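Local coordinates for penicillin-binding protein 2B (Streptococcus pneumoniae, PDB 2WAD) that probably cross-links the peptides of neighbouring glycan strands in cell-wall peptidoglycan as a penicillin-binding transpeptidase of the elongation machinery, at residues G385-I393 against L440-V448; Y531-G539 against M581-Y589. One frame throughout, in Å; residues are numbered along the deposited sequence.

Contact 1 (G385-I393 against L440-V448); sequences GSVVKAATI and LEYSSNAYV. Unlike the reference sequence in segment 440-448: Ala446 (reference Thr), Val448 (reference Met).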
loop_
_atom_site.group_PDB
_atom_site.type_symbol
_atom_site.label_atom_id
_atom_site.label_comp_id
_atom_site.label_asym_id
_atom_site.label_seq_id
_atom_site.Cartn_x
_atom_site.Cartn_y
_atom_site.Cartn_z
ATOM N N GLY A 385 20.007 1.933 12.481
ATOM C CA GLY A 385 21.425 2.173 12.698
ATOM C C GLY A 385 21.832 3.608 12.393
ATOM O O GLY A 385 21.003 4.529 12.459
ATOM N N SER A 386 23.095 3.785 12.002
ATOM C CA SER A 386 23.761 5.086 11.974
ATOM C C SER A 386 23.274 6.068 10.912
ATOM O O SER A 386 23.704 7.221 10.875
ATOM C CB SER A 386 25.276 4.881 11.819
ATOM O OG SER A 386 25.906 4.674 13.077
ATOM N N VAL A 387 22.452 5.606 9.988
ATOM C CA VAL A 387 21.896 6.519 8.996
ATOM C C VAL A 387 21.203 7.708 9.670
ATOM O O VAL A 387 21.267 8.808 9.165
ATOM C CB VAL A 387 20.974 5.815 8.002
ATOM C CG1 VAL A 387 21.791 4.811 7.182
ATOM C CG2 VAL A 387 19.815 5.102 8.735
ATOM N N VAL A 388 20.607 7.503 10.836
ATOM C CA VAL A 388 19.747 8.498 11.447
ATOM C C VAL A 388 20.487 9.617 12.170
ATOM O O VAL A 388 19.839 10.492 12.725
ATOM C CB VAL A 388 18.759 7.887 12.476
ATOM C CG1 VAL A 388 17.900 6.759 11.857
ATOM C CG2 VAL A 388 19.489 7.474 13.740
ATOM N N LYS A 389 21.820 9.627 12.148
ATOM C CA LYS A 389 22.560 10.557 12.976
ATOM C C LYS A 389 22.323 12.039 12.670
ATOM O O LYS A 389 22.414 12.895 13.553
ATOM C CB LYS A 389 24.040 10.168 13.021
ATOM C CG LYS A 389 24.258 8.927 13.864
ATOM C CD LYS A 389 25.703 8.436 13.844
ATOM C CE LYS A 389 25.824 7.218 14.752
ATOM N NZ LYS A 389 27.155 6.541 14.805
ATOM N N ALA A 390 21.988 12.343 11.424
ATOM C CA ALA A 390 21.642 13.705 11.024
ATOM C C ALA A 390 20.351 14.222 11.668
ATOM O O ALA A 390 20.200 15.439 11.883
ATOM C CB ALA A 390 21.512 13.787 9.534
ATOM N N ALA A 391 19.418 13.320 11.974
ATOM C CA ALA A 391 18.186 13.756 12.627
ATOM C C ALA A 391 18.461 14.077 14.098
ATOM O O ALA A 391 17.883 15.015 14.651
ATOM C CB ALA A 391 17.041 12.729 12.459
ATOM N N THR A 392 19.352 13.324 14.734
ATOM C CA THR A 392 19.709 13.598 16.134
ATOM C C THR A 392 20.423 14.922 16.334
ATOM O O THR A 392 20.145 15.629 17.302
ATOM C CB THR A 392 20.626 12.517 16.713
ATOM O OG1 THR A 392 20.032 11.234 16.467
ATOM C CG2 THR A 392 20.787 12.728 18.201
ATOM N N ILE A 393 21.369 15.227 15.446
ATOM C CA ILE A 393 21.977 16.543 15.415
ATOM C C ILE A 393 20.917 17.624 15.206
ATOM O O ILE A 393 20.969 18.687 15.827
ATOM C CB ILE A 393 23.106 16.631 14.358
ATOM C CG1 ILE A 393 24.196 15.598 14.664
ATOM C CG2 ILE A 393 23.814 17.979 14.403
ATOM C CD1 ILE A 393 25.260 15.444 13.558
ATOM N N LEU A 440 29.349 13.404 11.285
ATOM C CA LEU A 440 28.633 12.662 10.245
ATOM C C LEU A 440 29.608 11.858 9.377
ATOM O O LEU A 440 29.372 10.670 9.098
ATOM C CB LEU A 440 27.760 13.611 9.418
ATOM C CG LEU A 440 26.503 14.146 10.131
ATOM C CD1 LEU A 440 25.809 15.260 9.375
ATOM C CD2 LEU A 440 25.485 13.051 10.400
ATOM N N GLU A 441 30.716 12.499 8.996
ATOM C CA GLU A 441 31.737 11.857 8.147
ATOM C C GLU A 441 32.274 10.554 8.739
ATOM O O GLU A 441 32.398 9.554 8.012
ATOM C CB GLU A 441 32.890 12.805 7.810
ATOM C CG GLU A 441 33.988 12.183 6.951
ATOM C CD GLU A 441 35.115 13.168 6.603
ATOM O OE1 GLU A 441 35.038 14.353 6.996
ATOM O OE2 GLU A 441 36.086 12.758 5.927
ATOM N N TYR A 442 32.521 10.569 10.054
ATOM C CA TYR A 442 33.081 9.433 10.786
ATOM C C TYR A 442 32.070 8.514 11.461
ATOM O O TYR A 442 32.416 7.425 11.940
ATOM C CB TYR A 442 34.044 9.911 11.871
ATOM C CG TYR A 442 35.068 10.930 11.451
ATOM C CD1 TYR A 442 35.475 11.053 10.126
ATOM C CD2 TYR A 442 35.648 11.770 12.397
ATOM C CE1 TYR A 442 36.421 12.012 9.754
ATOM C CE2 TYR A 442 36.597 12.713 12.037
ATOM C CZ TYR A 442 36.974 12.841 10.719
ATOM O OH TYR A 442 37.916 13.807 10.395
ATOM N N SER A 443 30.815 8.951 11.489
ATOM C CA SER A 443 29.762 8.225 12.189
ATOM C C SER A 443 30.057 8.135 13.679
ATOM O O SER A 443 29.995 7.063 14.271
ATOM C CB SER A 443 29.507 6.838 11.581
ATOM O OG SER A 443 28.179 6.379 11.861
ATOM N N SER A 444 30.386 9.275 14.270
ATOM C CA SER A 444 30.721 9.324 15.687
ATOM C C SER A 444 29.497 9.087 16.563
ATOM O O SER A 444 28.517 9.842 16.489
ATOM C CB SER A 444 31.301 10.703 16.016
ATOM O OG SER A 444 31.309 10.900 17.414
ATOM N N ASN A 445 29.550 8.062 17.407
ATOM C CA ASN A 445 28.545 7.945 18.466
ATOM C C ASN A 445 28.724 8.980 19.590
ATOM O O ASN A 445 27.738 9.385 20.202
ATOM C CB ASN A 445 28.519 6.540 19.076
ATOM C CG ASN A 445 27.833 5.503 18.191
ATOM O OD1 ASN A 445 27.023 5.812 17.306
ATOM N ND2 ASN A 445 28.131 4.239 18.465
ATOM N N ALA A 446 29.956 9.404 19.874
ATOM C CA ALA A 446 30.202 10.352 20.970
ATOM C C ALA A 446 29.451 11.656 20.746
ATOM O O ALA A 446 28.947 12.264 21.701
ATOM C CB ALA A 446 31.684 10.654 21.146
ATOM N N TYR A 447 29.409 12.097 19.493
ATOM C CA TYR A 447 28.793 13.401 19.193
ATOM C C TYR A 447 27.274 13.385 19.470
ATOM O O TYR A 447 26.733 14.351 20.044
ATOM C CB TYR A 447 29.071 13.807 17.741
ATOM C CG TYR A 447 28.823 15.278 17.440
ATOM C CD1 TYR A 447 29.838 16.208 17.594
ATOM C CD2 TYR A 447 27.573 15.737 17.031
ATOM C CE1 TYR A 447 29.627 17.556 17.342
ATOM C CE2 TYR A 447 27.344 17.090 16.790
ATOM C CZ TYR A 447 28.381 17.982 16.946
ATOM O OH TYR A 447 28.198 19.324 16.717
ATOM N N VAL A 448 26.599 12.294 19.079
ATOM C CA VAL A 448 25.151 12.219 19.156
ATOM C C VAL A 448 24.659 11.822 20.545
ATOM O O VAL A 448 23.550 12.170 20.922
ATOM C CB VAL A 448 24.510 11.272 18.106
ATOM C CG1 VAL A 448 24.567 11.886 16.699
ATOM C CG2 VAL A 448 25.117 9.875 18.152
HETATM O O HOH W 1 28.563 3.713 12.361
#

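Contact 2 (Y531-G539 against M581-Y589); sequences YVATIANNG and MAILHQGFY. Unlike the reference sequence in segment 581-589: Ala582 (reference Ser).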
loop_
_atom_site.group_PDB
_atom_site.type_symbol
_atom_site.label_atom_id
_atom_site.label_comp_id
_atom_site.label_asym_id
_atom_site.label_seq_id
_atom_site.Cartn_x
_atom_site.Cartn_y
_atom_site.Cartn_z
ATOM N N TYR A 531 13.094 10.223 4.796
ATOM C CA TYR A 531 14.020 10.964 5.654
ATOM C C TYR A 531 15.168 11.543 4.820
ATOM O O TYR A 531 15.416 12.759 4.824
ATOM C CB TYR A 531 14.484 10.068 6.817
ATOM C CG TYR A 531 15.872 10.332 7.383
ATOM C CD1 TYR A 531 16.182 11.560 7.959
ATOM C CD2 TYR A 531 16.846 9.332 7.412
ATOM C CE1 TYR A 531 17.413 11.814 8.510
ATOM C CE2 TYR A 531 18.104 9.570 7.972
ATOM C CZ TYR A 531 18.369 10.818 8.524
ATOM O OH TYR A 531 19.599 11.109 9.078
ATOM N N VAL A 532 15.848 10.701 4.045
ATOM C CA VAL A 532 16.941 11.250 3.233
ATOM C C VAL A 532 16.418 12.182 2.132
ATOM O O VAL A 532 17.114 13.156 1.782
ATOM C CB VAL A 532 17.908 10.187 2.658
ATOM C CG1 VAL A 532 17.156 9.229 1.694
ATOM C CG2 VAL A 532 19.036 10.895 1.908
ATOM N N ALA A 533 15.209 11.927 1.617
ATOM C CA ALA A 533 14.615 12.812 0.586
ATOM C C ALA A 533 14.308 14.199 1.143
ATOM O O ALA A 533 14.445 15.205 0.434
ATOM C CB ALA A 533 13.339 12.217 -0.024
ATOM N N THR A 534 13.916 14.238 2.418
ATOM C CA THR A 534 13.643 15.489 3.135
ATOM C C THR A 534 14.904 16.344 3.265
ATOM O O THR A 534 14.898 17.557 3.021
ATOM C CB THR A 534 13.034 15.195 4.543
ATOM O OG1 THR A 534 11.777 14.515 4.392
ATOM C CG2 THR A 534 12.821 16.477 5.338
ATOM N N ILE A 535 16.000 15.707 3.660
ATOM C CA ILE A 535 17.309 16.353 3.623
ATOM C C ILE A 535 17.639 16.867 2.221
ATOM O O ILE A 535 18.062 18.015 2.030
ATOM C CB ILE A 535 18.428 15.398 4.114
ATOM C CG1 ILE A 535 18.195 15.055 5.588
ATOM C CG2 ILE A 535 19.791 16.083 3.907
ATOM C CD1 ILE A 535 19.093 13.974 6.190
ATOM N N ALA A 536 17.410 16.030 1.226
ATOM C CA ALA A 536 17.723 16.393 -0.150
ATOM C C ALA A 536 16.835 17.540 -0.656
ATOM O O ALA A 536 17.200 18.227 -1.598
ATOM C CB ALA A 536 17.572 15.155 -1.056
ATOM N N ASN A 537 15.666 17.740 -0.044
ATOM C CA ASN A 537 14.747 18.796 -0.476
ATOM C C ASN A 537 14.787 19.957 0.522
ATOM O O ASN A 537 13.813 20.692 0.711
ATOM C CB ASN A 537 13.334 18.206 -0.581
ATOM C CG ASN A 537 12.358 19.119 -1.300
ATOM O OD1 ASN A 537 12.677 19.656 -2.356
ATOM N ND2 ASN A 537 11.148 19.264 -0.751
ATOM N N ASN A 538 15.913 20.073 1.208
ATOM C CA ASN A 538 16.175 21.191 2.122
ATOM C C ASN A 538 15.206 21.380 3.278
ATOM O O ASN A 538 14.904 22.509 3.668
ATOM C CB ASN A 538 16.385 22.485 1.336
ATOM C CG ASN A 538 17.624 22.401 0.442
ATOM O OD1 ASN A 538 18.682 21.956 0.881
ATOM N ND2 ASN A 538 17.479 22.778 -0.823
ATOM N N GLY A 539 14.720 20.261 3.810
ATOM C CA GLY A 539 13.921 20.261 5.038
ATOM C C GLY A 539 12.424 20.237 4.797
ATOM O O GLY A 539 11.640 20.144 5.724
ATOM N N MET A 581 21.003 23.187 7.896
ATOM C CA MET A 581 20.803 22.233 6.825
ATOM C C MET A 581 22.029 22.142 5.899
ATOM O O MET A 581 22.321 21.086 5.331
ATOM C CB MET A 581 19.552 22.589 6.024
ATOM C CG MET A 581 19.205 21.613 4.878
ATOM S SD MET A 581 18.917 19.942 5.493
ATOM C CE MET A 581 17.281 20.042 6.249
ATOM N N ALA A 582 22.734 23.259 5.737
ATOM C CA ALA A 582 23.930 23.282 4.903
ATOM C C ALA A 582 25.045 22.480 5.588
ATOM O O ALA A 582 25.847 21.830 4.933
ATOM C CB ALA A 582 24.355 24.730 4.604
ATOM N N ILE A 583 25.054 22.475 6.919
ATOM C CA ILE A 583 25.987 21.641 7.654
ATOM C C ILE A 583 25.680 20.158 7.446
ATOM O O ILE A 583 26.584 19.377 7.202
ATOM C CB ILE A 583 26.052 22.041 9.122
ATOM C CG1 ILE A 583 26.746 23.401 9.216
ATOM C CG2 ILE A 583 26.865 21.031 9.947
ATOM C CD1 ILE A 583 26.285 24.260 10.406
ATOM N N LEU A 584 24.412 19.757 7.493
ATOM C CA LEU A 584 24.077 18.363 7.218
ATOM C C LEU A 584 24.528 17.960 5.813
ATOM O O LEU A 584 25.090 16.890 5.658
ATOM C CB LEU A 584 22.578 18.097 7.369
ATOM C CG LEU A 584 21.942 18.402 8.734
ATOM C CD1 LEU A 584 20.446 18.024 8.720
ATOM C CD2 LEU A 584 22.689 17.764 9.938
ATOM N N HIS A 585 24.239 18.792 4.809
ATOM C CA HIS A 585 24.666 18.582 3.422
ATOM C C HIS A 585 26.186 18.423 3.242
ATOM O O HIS A 585 26.635 17.645 2.401
ATOM C CB HIS A 585 24.151 19.725 2.534
ATOM C CG HIS A 585 22.684 19.654 2.219
ATOM N ND1 HIS A 585 22.070 20.513 1.333
ATOM C CD2 HIS A 585 21.712 18.819 2.653
ATOM C CE1 HIS A 585 20.788 20.211 1.237
ATOM N NE2 HIS A 585 20.543 19.182 2.026
ATOM N N GLN A 586 26.976 19.151 4.027
ATOM C CA GLN A 586 28.440 19.050 3.960
ATOM C C GLN A 586 28.885 17.742 4.617
ATOM O O GLN A 586 29.795 17.081 4.126
ATOM C CB GLN A 586 29.120 20.270 4.615
ATOM C CG GLN A 586 30.646 20.349 4.506
ATOM C CD GLN A 586 31.168 20.542 3.074
ATOM O OE1 GLN A 586 30.488 21.110 2.221
ATOM N NE2 GLN A 586 32.385 20.074 2.813
ATOM N N GLY A 587 28.237 17.348 5.708
ATOM C CA GLY A 587 28.551 16.062 6.312
ATOM C C GLY A 587 28.284 14.876 5.398
ATOM O O GLY A 587 29.122 13.989 5.258
ATOM N N PHE A 588 27.105 14.839 4.783
ATOM C CA PHE A 588 26.761 13.759 3.843
ATOM C C PHE A 588 27.688 13.776 2.627
ATOM O O PHE A 588 27.934 12.748 1.984
ATOM C CB PHE A 588 25.294 13.831 3.376
ATOM C CG PHE A 588 24.303 13.216 4.332
ATOM C CD1 PHE A 588 24.471 13.317 5.707
ATOM C CD2 PHE A 588 23.190 12.530 3.856
ATOM C CE1 PHE A 588 23.547 12.768 6.602
ATOM C CE2 PHE A 588 22.267 11.956 4.752
ATOM C CZ PHE A 588 22.460 12.084 6.124
ATOM N N TYR A 589 28.190 14.952 2.287
ATOM C CA TYR A 589 29.070 15.048 1.128
ATOM C C TYR A 589 30.455 14.485 1.445
ATOM O O TYR A 589 31.034 13.769 0.637
ATOM C CB TYR A 589 29.195 16.495 0.641
ATOM C CG TYR A 589 30.199 16.647 -0.492
ATOM C CD1 TYR A 589 29.829 16.439 -1.823
ATOM C CD2 TYR A 589 31.527 16.979 -0.227
ATOM C CE1 TYR A 589 30.740 16.561 -2.846
ATOM C CE2 TYR A 589 32.447 17.112 -1.250
ATOM C CZ TYR A 589 32.037 16.910 -2.555
ATOM O OH TYR A 589 32.917 17.031 -3.595
#

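Contact 1 (G385-I393 against L440-V448)
Lys389 reaches across to Ser443 and Asn445 with its chain fully extended beyond CG, and CG lies beside the backbone N (chi1 -73°). That shape carries NZ from the start of helix 389-398 to the turn between helices 436-442 and 445-455. There Lys389 NZ meets Asn445 OD1 at 2.6 Å, coming from above the amide plane. Lys389 NZ also lies 2.9 Å from Ser443 O, well above the carbonyl plane. Ser443 OG is 3.1 Å from Lys389 NZ. Within its own segment, Lys389 NZ bonds Ser386 OG at 2.8 Å. Four oxygens thus surround an amine that cannot serve all of them at once with single straight bonds. Ser386 and Ser443 further share a water that bridges their two OG atoms. Ser443, at positive phi, closes a Schellman motif, and Ser444 N-caps the next helix, its OG accepting from Tyr447 N while also bonding Asp410.

Farther along helix 389-398 the packing is apolar. Val448 CG1 lies against Lys389 CB and, at 4.0 Å, Thr392 CB; the lysine and valine side chains cross at about a right angle. Ile393 and Leu440 meet tip to tip, CD1 to CG at 3.9 Å.

Ser386, assigned as the acyl-ester nucleophile, with Lys389, and Ser443 with Asn445, are consistent with the SxxK and SxN motifs of the family. With Lys615 also bonded to Ser443 OG, the chemistry implies one connected network linking nucleophile, lysine and second serine.

Contact 2 (Y531-G539 against M581-Y589)
Met581 and His585 of helix 578-593 meet the C-terminal end of helix 525-536, which finishes in a Schellman motif with Asn538, at positive phi, as its C-prime residue. The contact joins two helices of the transpeptidase domain. Their axes are 11.0 Å apart at closest approach and inclined at 116°, so the helices are steeply inclined to each other, and side chains span the gap.

Met581 comes first. Its CG stands anti to the backbone N (chi1 -178°), and bends at chi2 and chi3 bring the thioether to the C-terminal end of helix 525-536, placing Met581 CE 3.5 Å from Gly539 N. Gly539, lacking a side chain, lets the methyl sit against its N and CA. SD lies near Ile535 CG2, and Met581 CG sits over one face of the His585 ring, offset toward its rim.

One turn after Met581, His585 slides past Ile535 in the opposite direction, bringing its CD2 to 3.6 Å from Ile535 CG2. Its NE2 donates to Ile535 O, which lies in the ring plane.

Phe588 completes this face. Ile535 CD1 approaches its CZ obliquely at 3.9 Å, while Val532 CG2 and Tyr531 OH come to the ring edge; the tyrosine hydroxyl itself bonds Val387 O. Ala390 and Tyr637 also touch the phenylalanine.

The carbonyl of Ile535 is doubly used: Asn538 N reaches its O from one face of the carbonyl plane at 3.1 Å, and His585 NE2 from the opposite face at 2.7 Å, with an N-H...O angle of 169°.

Overall arrangement
Contact 1 closes before contact 2 opens along the chain, yet their centres lie about 13 Å apart, on the same side of the chain's centre and within the transpeptidase domain. Segment 385-393 joins them, through the 3-10 turn at Val387, which meets Tyr531, and through Ala390 on helix 389-398, which packs on both Tyr531 and Phe588. Helix 436-442 makes a second link through Leu440, which touches Leu584. Helices 525-536 and 578-593 pack against helix 389-398, and Val532 and Phe588 continue the packing to Tyr637 on the antiparallel sheet. Contact 1 holds catalytic-site chemistry; contact 2 belongs to the helical packing beside it, in a protein whose active site is highly flexible.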